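Local coordinates for dihydrodipicolinate reductase N-terminus domain-containing protein (Mycobacterium smegmatis, PDB 6IAQ) that probably catalyses the NADP-dependent reductive amination of ketones to amines, as a native amine dehydrogenase, at residues A[307-319]-A[327-339]. Residues are numbered along the deposited sequence; the frame is centred on the assembly and turned at random.
Sequences CTQMVNRIPDVIA and VDRLPRLRYRPQF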
ATOM      1  N   CYS A 307      15.256  -7.731  -2.962  1.00 26.69           N
ATOM      2  CA  CYS A 307      15.444  -8.717  -4.068  1.00 27.32           C
ATOM      3  C   CYS A 307      14.073  -9.124  -4.625  1.00 31.21           C
ATOM      4  O   CYS A 307      13.921  -9.121  -5.853  1.00 27.17           O
ATOM      5  CB  CYS A 307      16.258  -9.890  -3.545  1.00 26.66           C
ATOM      6  SG  CYS A 307      17.913  -9.339  -3.052  1.00 28.40           S
ATOM      7  N   THR A 308      13.091  -9.406  -3.758  1.00 25.67           N
ATOM      8  CA  THR A 308      11.718  -9.800  -4.191  1.00 28.92           C
ATOM      9  C   THR A 308      11.095  -8.665  -4.987  1.00 27.03           C
ATOM     10  O   THR A 308      10.431  -8.953  -5.979  1.00 30.40           O
ATOM     11  CB  THR A 308      10.772 -10.148  -3.038  1.00 29.22           C
ATOM     12  OG1 THR A 308      10.617  -8.985  -2.206  1.00 28.48           O
ATOM     13  CG2 THR A 308      11.266 -11.361  -2.291  1.00 31.70           C
ATOM     14  N   GLN A 309      11.320  -7.410  -4.602  1.00 26.66           N
ATOM     15  CA  GLN A 309      10.666  -6.298  -5.321  1.00 25.43           C
ATOM     16  C   GLN A 309      11.258  -6.161  -6.722  1.00 29.95           C
ATOM     17  O   GLN A 309      10.465  -6.021  -7.672  1.00 27.87           O
ATOM     18  CB  GLN A 309      10.693  -5.037  -4.481  1.00 23.77           C
ATOM     19  CG  GLN A 309       9.716  -5.134  -3.311  1.00 24.04           C
ATOM     20  CD  GLN A 309       9.740  -3.875  -2.499  1.00 22.83           C
ATOM     21  OE1 GLN A 309       9.029  -2.924  -2.790  1.00 26.35           O
ATOM     22  NE2 GLN A 309      10.579  -3.861  -1.486  1.00 24.74           N
ATOM     23  N   MET A 310      12.583  -6.216  -6.872  1.00 29.79           N
ATOM     24  CA  MET A 310      13.205  -6.132  -8.219  1.00 28.29           C
ATOM     25  C   MET A 310      12.698  -7.302  -9.064  1.00 23.85           C
ATOM     26  O   MET A 310      12.358  -7.087 -10.212  1.00 30.96           O
ATOM     27  CB  MET A 310      14.745  -6.147  -8.173  1.00 29.16           C
ATOM     28  CG  MET A 310      15.342  -6.047  -9.567  1.00 30.67           C
ATOM     29  SD  MET A 310      17.057  -5.397  -9.595  1.00 32.72           S
ATOM     30  CE  MET A 310      17.800  -6.766  -8.719  1.00 27.72           C
ATOM     31  N   VAL A 311      12.660  -8.506  -8.527  1.00 26.52           N
ATOM     32  CA  VAL A 311      12.200  -9.711  -9.278  1.00 25.79           C
ATOM     33  C   VAL A 311      10.738  -9.530  -9.687  1.00 30.52           C
ATOM     34  O   VAL A 311      10.446  -9.669 -10.899  1.00 28.43           O
ATOM     35  CB  VAL A 311      12.444 -10.992  -8.475  1.00 31.26           C
ATOM     36  CG1 VAL A 311      11.766 -12.209  -9.101  1.00 33.34           C
ATOM     37  CG2 VAL A 311      13.938 -11.239  -8.313  1.00 31.75           C
ATOM     38  N   ASN A 312       9.866  -9.177  -8.736  1.00 31.70           N
ATOM     39  CA  ASN A 312       8.396  -9.116  -8.961  1.00 33.10           C
ATOM     40  C   ASN A 312       8.115  -7.938  -9.901  1.00 33.05           C
ATOM     41  O   ASN A 312       7.033  -7.946 -10.537  1.00 37.36           O
ATOM     42  CB  ASN A 312       7.615  -9.060  -7.646  1.00 32.93           C
ATOM     43  CG  ASN A 312       7.753 -10.317  -6.800  1.00 41.08           C
ATOM     44  OD1 ASN A 312       8.192 -11.366  -7.283  1.00 44.81           O
ATOM     45  ND2 ASN A 312       7.391 -10.230  -5.522  1.00 42.09           N
ATOM     46  N   ARG A 313       9.062  -7.000 -10.062  1.00 32.72           N
ATOM     47  CA  ARG A 313       8.908  -5.876 -11.023  1.00 29.91           C
ATOM     48  C   ARG A 313       9.229  -6.294 -12.475  1.00 32.09           C
ATOM     49  O   ARG A 313       8.868  -5.547 -13.398  1.00 33.84           O
ATOM     50  CB  ARG A 313       9.791  -4.681 -10.652  1.00 32.29           C
ATOM     51  CG  ARG A 313       9.235  -3.730  -9.601  1.00 32.95           C
ATOM     52  CD  ARG A 313       7.851  -3.231  -9.948  1.00 31.40           C
ATOM     53  NE  ARG A 313       7.367  -2.212  -9.039  1.00 29.75           N
ATOM     54  CZ  ARG A 313       6.109  -1.755  -9.028  1.00 31.96           C
ATOM     55  NH1 ARG A 313       5.190  -2.226  -9.884  1.00 31.03           N
ATOM     56  NH2 ARG A 313       5.776  -0.820  -8.160  1.00 30.56           N
ATOM     57  N   ILE A 314       9.887  -7.415 -12.716  1.00 28.24           N
ATOM     58  CA  ILE A 314      10.435  -7.714 -14.075  1.00 32.96           C
ATOM     59  C   ILE A 314       9.295  -7.747 -15.099  1.00 35.01           C
ATOM     60  O   ILE A 314       9.421  -7.123 -16.156  1.00 33.44           O
ATOM     61  CB  ILE A 314      11.308  -8.984 -14.082  1.00 30.24           C
ATOM     62  CG1 ILE A 314      12.675  -8.706 -13.440  1.00 29.93           C
ATOM     63  CG2 ILE A 314      11.464  -9.531 -15.500  1.00 32.84           C
ATOM     64  CD1 ILE A 314      13.422  -9.952 -13.075  1.00 31.27           C
ATOM     65  N   PRO A 315       8.154  -8.433 -14.868  1.00 36.93           N
ATOM     66  CA  PRO A 315       7.068  -8.420 -15.858  1.00 41.12           C
ATOM     67  C   PRO A 315       6.524  -7.007 -16.118  1.00 37.86           C
ATOM     68  O   PRO A 315       6.166  -6.719 -17.258  1.00 36.06           O
ATOM     69  CB  PRO A 315       5.973  -9.320 -15.279  1.00 40.41           C
ATOM     70  CG  PRO A 315       6.710 -10.205 -14.287  1.00 41.14           C
ATOM     71  CD  PRO A 315       7.889  -9.384 -13.788  1.00 39.21           C
ATOM     72  N   ASP A 316       6.468  -6.170 -15.073  1.00 35.98           N
ATOM     73  CA  ASP A 316       5.965  -4.783 -15.164  1.00 32.42           C
ATOM     74  C   ASP A 316       6.886  -4.004 -16.073  1.00 35.44           C
ATOM     75  O   ASP A 316       6.370  -3.267 -16.906  1.00 39.47           O
ATOM     76  CB  ASP A 316       5.843  -4.108 -13.797  1.00 37.64           C
ATOM     77  CG  ASP A 316       4.876  -4.789 -12.844  1.00 42.49           C
ATOM     78  OD1 ASP A 316       4.020  -5.581 -13.346  1.00 38.08           O
ATOM     79  OD2 ASP A 316       4.999  -4.543 -11.619  1.00 39.27           O
ATOM     80  N   VAL A 317       8.209  -4.176 -15.918  1.00 35.07           N
ATOM     81  CA  VAL A 317       9.212  -3.333 -16.621  1.00 35.61           C
ATOM     82  C   VAL A 317       9.236  -3.781 -18.089  1.00 33.66           C
ATOM     83  O   VAL A 317       9.256  -2.913 -18.961  1.00 30.61           O
ATOM     84  CB  VAL A 317      10.584  -3.399 -15.913  1.00 37.82           C
ATOM     85  CG1 VAL A 317      11.706  -2.844 -16.766  1.00 35.51           C
ATOM     86  CG2 VAL A 317      10.533  -2.655 -14.575  1.00 37.71           C
ATOM     87  N   ILE A 318       9.128  -5.083 -18.365  1.00 33.51           N
ATOM     88  CA  ILE A 318       9.045  -5.569 -19.774  1.00 37.41           C
ATOM     89  C   ILE A 318       7.797  -4.983 -20.438  1.00 42.61           C
ATOM     90  O   ILE A 318       7.933  -4.408 -21.533  1.00 38.67           O
ATOM     91  CB  ILE A 318       9.112  -7.099 -19.861  1.00 39.96           C
ATOM     92  CG1 ILE A 318      10.498  -7.598 -19.420  1.00 35.75           C
ATOM     93  CG2 ILE A 318       8.762  -7.543 -21.283  1.00 41.07           C
ATOM     94  CD1 ILE A 318      10.551  -9.070 -19.128  1.00 41.69           C
ATOM     95  N   ALA A 319       6.642  -5.060 -19.774  1.00 40.37           N
ATOM     96  CA  ALA A 319       5.332  -4.607 -20.310  1.00 38.88           C
ATOM     97  C   ALA A 319       5.216  -3.073 -20.360  1.00 36.09           C
ATOM     98  O   ALA A 319       4.312  -2.588 -21.045  1.00 39.20           O
ATOM     99  CB  ALA A 319       4.225  -5.201 -19.471  1.00 35.85           C
ATOM    100  N   VAL A 327       8.668   3.730 -10.352  1.00 30.85           N
ATOM    101  CA  VAL A 327       7.790   2.689  -9.741  1.00 30.46           C
ATOM    102  C   VAL A 327       6.447   3.278  -9.283  1.00 28.94           C
ATOM    103  O   VAL A 327       5.489   2.522  -9.198  1.00 32.59           O
ATOM    104  CB  VAL A 327       8.533   1.991  -8.593  1.00 28.22           C
ATOM    105  CG1 VAL A 327       9.651   1.116  -9.165  1.00 29.59           C
ATOM    106  CG2 VAL A 327       9.024   2.984  -7.541  1.00 26.83           C
ATOM    107  N   ASP A 328       6.380   4.561  -8.983  1.00 28.83           N
ATOM    108  CA  ASP A 328       5.112   5.273  -8.678  1.00 35.80           C
ATOM    109  C   ASP A 328       4.160   5.223  -9.880  1.00 38.32           C
ATOM    110  O   ASP A 328       2.954   5.340  -9.648  1.00 36.45           O
ATOM    111  CB  ASP A 328       5.381   6.725  -8.288  1.00 39.37           C
ATOM    112  CG  ASP A 328       6.115   7.502  -9.373  1.00 43.03           C
ATOM    113  OD1 ASP A 328       7.273   7.178  -9.649  1.00 38.16           O
ATOM    114  OD2 ASP A 328       5.517   8.418  -9.919  1.00 37.44           O
ATOM    115  N   ARG A 329       4.666   5.041 -11.103  1.00 34.96           N
ATOM    116  CA  ARG A 329       3.875   5.076 -12.360  1.00 41.83           C
ATOM    117  C   ARG A 329       3.550   3.655 -12.830  1.00 44.19           C
ATOM    118  O   ARG A 329       2.742   3.513 -13.770  1.00 44.91           O
ATOM    119  CB  ARG A 329       4.639   5.825 -13.462  1.00 43.77           C
ATOM    120  CG  ARG A 329       4.869   7.298 -13.164  1.00 44.18           C
ATOM    121  CD  ARG A 329       5.291   8.088 -14.401  1.00 46.41           C
ATOM    122  N   LEU A 330       4.131   2.621 -12.217  1.00 38.60           N
ATOM    123  CA  LEU A 330       3.885   1.220 -12.650  1.00 39.85           C
ATOM    124  C   LEU A 330       2.593   0.729 -12.008  1.00 40.18           C
ATOM    125  O   LEU A 330       2.153   1.299 -11.015  1.00 41.13           O
ATOM    126  CB  LEU A 330       5.077   0.357 -12.240  1.00 40.55           C
ATOM    127  CG  LEU A 330       6.358   0.606 -13.033  1.00 40.50           C
ATOM    128  CD1 LEU A 330       7.499  -0.204 -12.450  1.00 38.29           C
ATOM    129  CD2 LEU A 330       6.179   0.270 -14.509  1.00 38.48           C
ATOM    130  N   PRO A 331       1.941  -0.316 -12.553  1.00 41.79           N
ATOM    131  CA  PRO A 331       0.779  -0.905 -11.888  1.00 42.20           C
ATOM    132  C   PRO A 331       1.185  -1.416 -10.496  1.00 43.34           C
ATOM    133  O   PRO A 331       2.395  -1.538 -10.210  1.00 38.36           O
ATOM    134  CB  PRO A 331       0.347  -2.056 -12.810  1.00 41.64           C
ATOM    135  CG  PRO A 331       1.568  -2.338 -13.654  1.00 43.62           C
ATOM    136  CD  PRO A 331       2.276  -1.007 -13.806  1.00 43.26           C
ATOM    137  N   ARG A 332       0.189  -1.689  -9.658  1.00 36.51           N
ATOM    138  CA  ARG A 332       0.435  -2.148  -8.278  1.00 36.73           C
ATOM    139  C   ARG A 332       1.337  -3.383  -8.316  1.00 30.78           C
ATOM    140  O   ARG A 332       1.091  -4.324  -9.076  1.00 27.80           O
ATOM    141  CB  ARG A 332      -0.847  -2.449  -7.497  1.00 40.74           C
ATOM    142  CG  ARG A 332      -0.586  -2.440  -5.991  1.00 44.12           C
ATOM    143  CD  ARG A 332      -1.573  -3.183  -5.096  1.00 44.07           C
ATOM    144  NE  ARG A 332      -1.505  -4.620  -5.317  1.00 44.77           N
ATOM    145  CZ  ARG A 332      -2.510  -5.397  -5.715  1.00 41.31           C
ATOM    146  NH1 ARG A 332      -2.303  -6.683  -5.945  1.00 39.96           N
ATOM    147  NH2 ARG A 332      -3.702  -4.887  -5.961  1.00 40.02           N
ATOM    148  N   LEU A 333       2.356  -3.395  -7.467  1.00 32.06           N
ATOM    149  CA  LEU A 333       3.203  -4.582  -7.278  1.00 32.68           C
ATOM    150  C   LEU A 333       2.314  -5.727  -6.782  1.00 35.33           C
ATOM    151  O   LEU A 333       1.426  -5.498  -5.925  1.00 34.14           O
ATOM    152  CB  LEU A 333       4.287  -4.213  -6.267  1.00 33.30           C
ATOM    153  CG  LEU A 333       5.394  -5.233  -6.119  1.00 35.13           C
ATOM    154  CD1 LEU A 333       6.159  -5.415  -7.433  1.00 33.68           C
ATOM    155  CD2 LEU A 333       6.338  -4.777  -5.009  1.00 35.07           C
ATOM    156  N   ARG A 334       2.473  -6.916  -7.362  1.00 36.82           N
ATOM    157  CA  ARG A 334       1.627  -8.068  -7.011  1.00 41.45           C
ATOM    158  C   ARG A 334       2.490  -9.329  -6.869  1.00 39.05           C
ATOM    159  O   ARG A 334       3.585  -9.441  -7.488  1.00 40.44           O
ATOM    160  CB  ARG A 334       0.425  -8.234  -7.963  1.00 52.86           C
ATOM    161  CG  ARG A 334       0.691  -7.988  -9.447  1.00 56.92           C
ATOM    162  CD  ARG A 334      -0.507  -7.455 -10.243  1.00 60.40           C
ATOM    163  NE  ARG A 334      -1.753  -8.047  -9.788  1.00 61.99           N
ATOM    164  CZ  ARG A 334      -2.824  -7.379  -9.373  1.00 61.40           C
ATOM    165  NH1 ARG A 334      -2.883  -6.059  -9.416  1.00 66.19           N
ATOM    166  NH2 ARG A 334      -3.877  -8.038  -8.941  1.00 58.25           N
ATOM    167  N   TYR A 335       1.985 -10.207  -6.012  1.00 38.27           N
ATOM    168  CA  TYR A 335       2.484 -11.572  -5.756  1.00 40.04           C
ATOM    169  C   TYR A 335       2.262 -12.399  -7.025  1.00 40.81           C
ATOM    170  O   TYR A 335       1.111 -12.451  -7.490  1.00 33.83           O
ATOM    171  CB  TYR A 335       1.725 -12.168  -4.579  1.00 35.35           C
ATOM    172  CG  TYR A 335       2.108 -13.580  -4.231  1.00 35.81           C
ATOM    173  CD1 TYR A 335       3.368 -13.871  -3.731  1.00 36.41           C
ATOM    174  CD2 TYR A 335       1.210 -14.619  -4.356  1.00 35.55           C
ATOM    175  CE1 TYR A 335       3.737 -15.168  -3.409  1.00 36.10           C
ATOM    176  CE2 TYR A 335       1.541 -15.921  -3.989  1.00 36.50           C
ATOM    177  CZ  TYR A 335       2.823 -16.197  -3.532  1.00 35.08           C
ATOM    178  OH  TYR A 335       3.213 -17.438  -3.132  1.00 35.37           O
ATOM    179  N   ARG A 336       3.335 -12.972  -7.569  1.00 37.31           N
ATOM    180  CA  ARG A 336       3.282 -13.887  -8.735  1.00 45.67           C
ATOM    181  C   ARG A 336       4.217 -15.055  -8.460  1.00 44.83           C
ATOM    182  O   ARG A 336       5.433 -14.903  -8.552  1.00 48.09           O
ATOM    183  CB  ARG A 336       3.730 -13.179 -10.023  1.00 52.55           C
ATOM    184  CG  ARG A 336       2.718 -12.226 -10.636  1.00 54.14           C
ATOM    185  CD  ARG A 336       3.168 -11.824 -12.024  1.00 52.57           C
ATOM    186  NE  ARG A 336       3.973 -10.615 -11.905  1.00 59.29           N
ATOM    187  CZ  ARG A 336       3.504  -9.388 -12.073  1.00 59.41           C
ATOM    188  NH1 ARG A 336       4.304  -8.339 -11.951  1.00 60.73           N
ATOM    189  NH2 ARG A 336       2.233  -9.204 -12.401  1.00 54.02           N
ATOM    190  N   PRO A 337       3.689 -16.252  -8.120  1.00 49.37           N
ATOM    191  CA  PRO A 337       4.505 -17.464  -8.071  1.00 53.89           C
ATOM    192  C   PRO A 337       5.262 -17.780  -9.380  1.00 47.96           C
ATOM    193  O   PRO A 337       6.340 -18.299  -9.280  1.00 50.45           O
ATOM    194  CB  PRO A 337       3.486 -18.584  -7.755  1.00 58.48           C
ATOM    195  CG  PRO A 337       2.276 -17.883  -7.171  1.00 54.62           C
ATOM    196  CD  PRO A 337       2.282 -16.494  -7.759  1.00 52.55           C
ATOM    197  N   GLN A 338       4.709 -17.478 -10.559  1.00 45.17           N
ATOM    198  CA  GLN A 338       5.269 -17.942 -11.867  1.00 48.28           C
ATOM    199  C   GLN A 338       5.273 -16.806 -12.896  1.00 41.17           C
ATOM    200  O   GLN A 338       4.375 -15.988 -12.841  1.00 44.96           O
ATOM    201  CB  GLN A 338       4.480 -19.148 -12.369  1.00 47.34           C
ATOM    202  N   PHE A 339       6.268 -16.753 -13.792  1.00 48.10           N
ATOM    203  CA  PHE A 339       6.495 -15.642 -14.763  1.00 45.89           C
ATOM    204  C   PHE A 339       6.170 -16.040 -16.221  1.00 49.80           C
ATOM    205  O   PHE A 339       6.264 -17.184 -16.666  1.00 56.55           O
ATOM    206  CB  PHE A 339       7.936 -15.156 -14.635  1.00 46.47           C
ATOM    207  CG  PHE A 339       8.170 -14.114 -13.572  1.00 44.88           C
ATOM    208  CD1 PHE A 339       7.236 -13.866 -12.575  1.00 42.50           C
ATOM    209  CD2 PHE A 339       9.376 -13.437 -13.522  1.00 42.66           C
ATOM    210  CE1 PHE A 339       7.491 -12.935 -11.580  1.00 42.85           C
ATOM    211  CE2 PHE A 339       9.616 -12.490 -12.542  1.00 43.71           C
ATOM    212  CZ  PHE A 339       8.676 -12.248 -11.568  1.00 41.21           C
TER
HETATM  213  O   HOH W   1       5.960 -12.910  -6.023  1.00 42.20           O
HETATM  214  O   HOH W   2       3.265   0.901  -8.416  1.00 30.33           O
HETATM  215  O   HOH W   3       2.282  -5.547 -11.191  1.00 46.87           O
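The C-terminal tail 327-339, extended for most of its length from L330 on, runs across the break between helices 302-312 and 314-319, its backbone coming nearest where the CA atoms of D316 and L330 lie 6.8 Å apart. R313 bends back to meet it: its CB sets off away from the tail, but the turn at chi2 (-53°) brings the guanidinium between two leucines, L333 CD1 toward the rim of one face and L330 on the opposite one. At the edge, NH1 donates to P331 O at 2.9 Å, in the guanidinium plane and nearly straight (164°), and also to D316 OD2, while NE forms a salt bridge with D142 on helix 141-153. D316 thus joins two arginines, since its OD1 takes NH1 of R336 (3.1 Å) from above the carboxylate plane. That same R336 nitrogen donates to N312 O, so one NH1 ties a carbonyl of helix 302-312 to a side chain of helix 314-319; P315 lies over one face of this guanidinium, CG against NE, which is buried without a polar partner. Water 3 links D316 OD1 to R332 O. All this sits beside the parallel Rossmann-type sheet that belongs to the NADP-binding domain: after edge strand 323-324 the chain doubles back over the helices, whose other side packs on strand 77-80 and helix 17-28. L333 CD2 reaches CG of Q309 (3.8 Å), a residue whose OE1 is hydrogen-bonded to T143. At the chain terminus, the F339 ring takes P315 CG squarely over its centre, a CH-pi contact of 3.9 Å to the centroid, while V311 CG1 packs on CZ and the backbone of F339 pairs with K29.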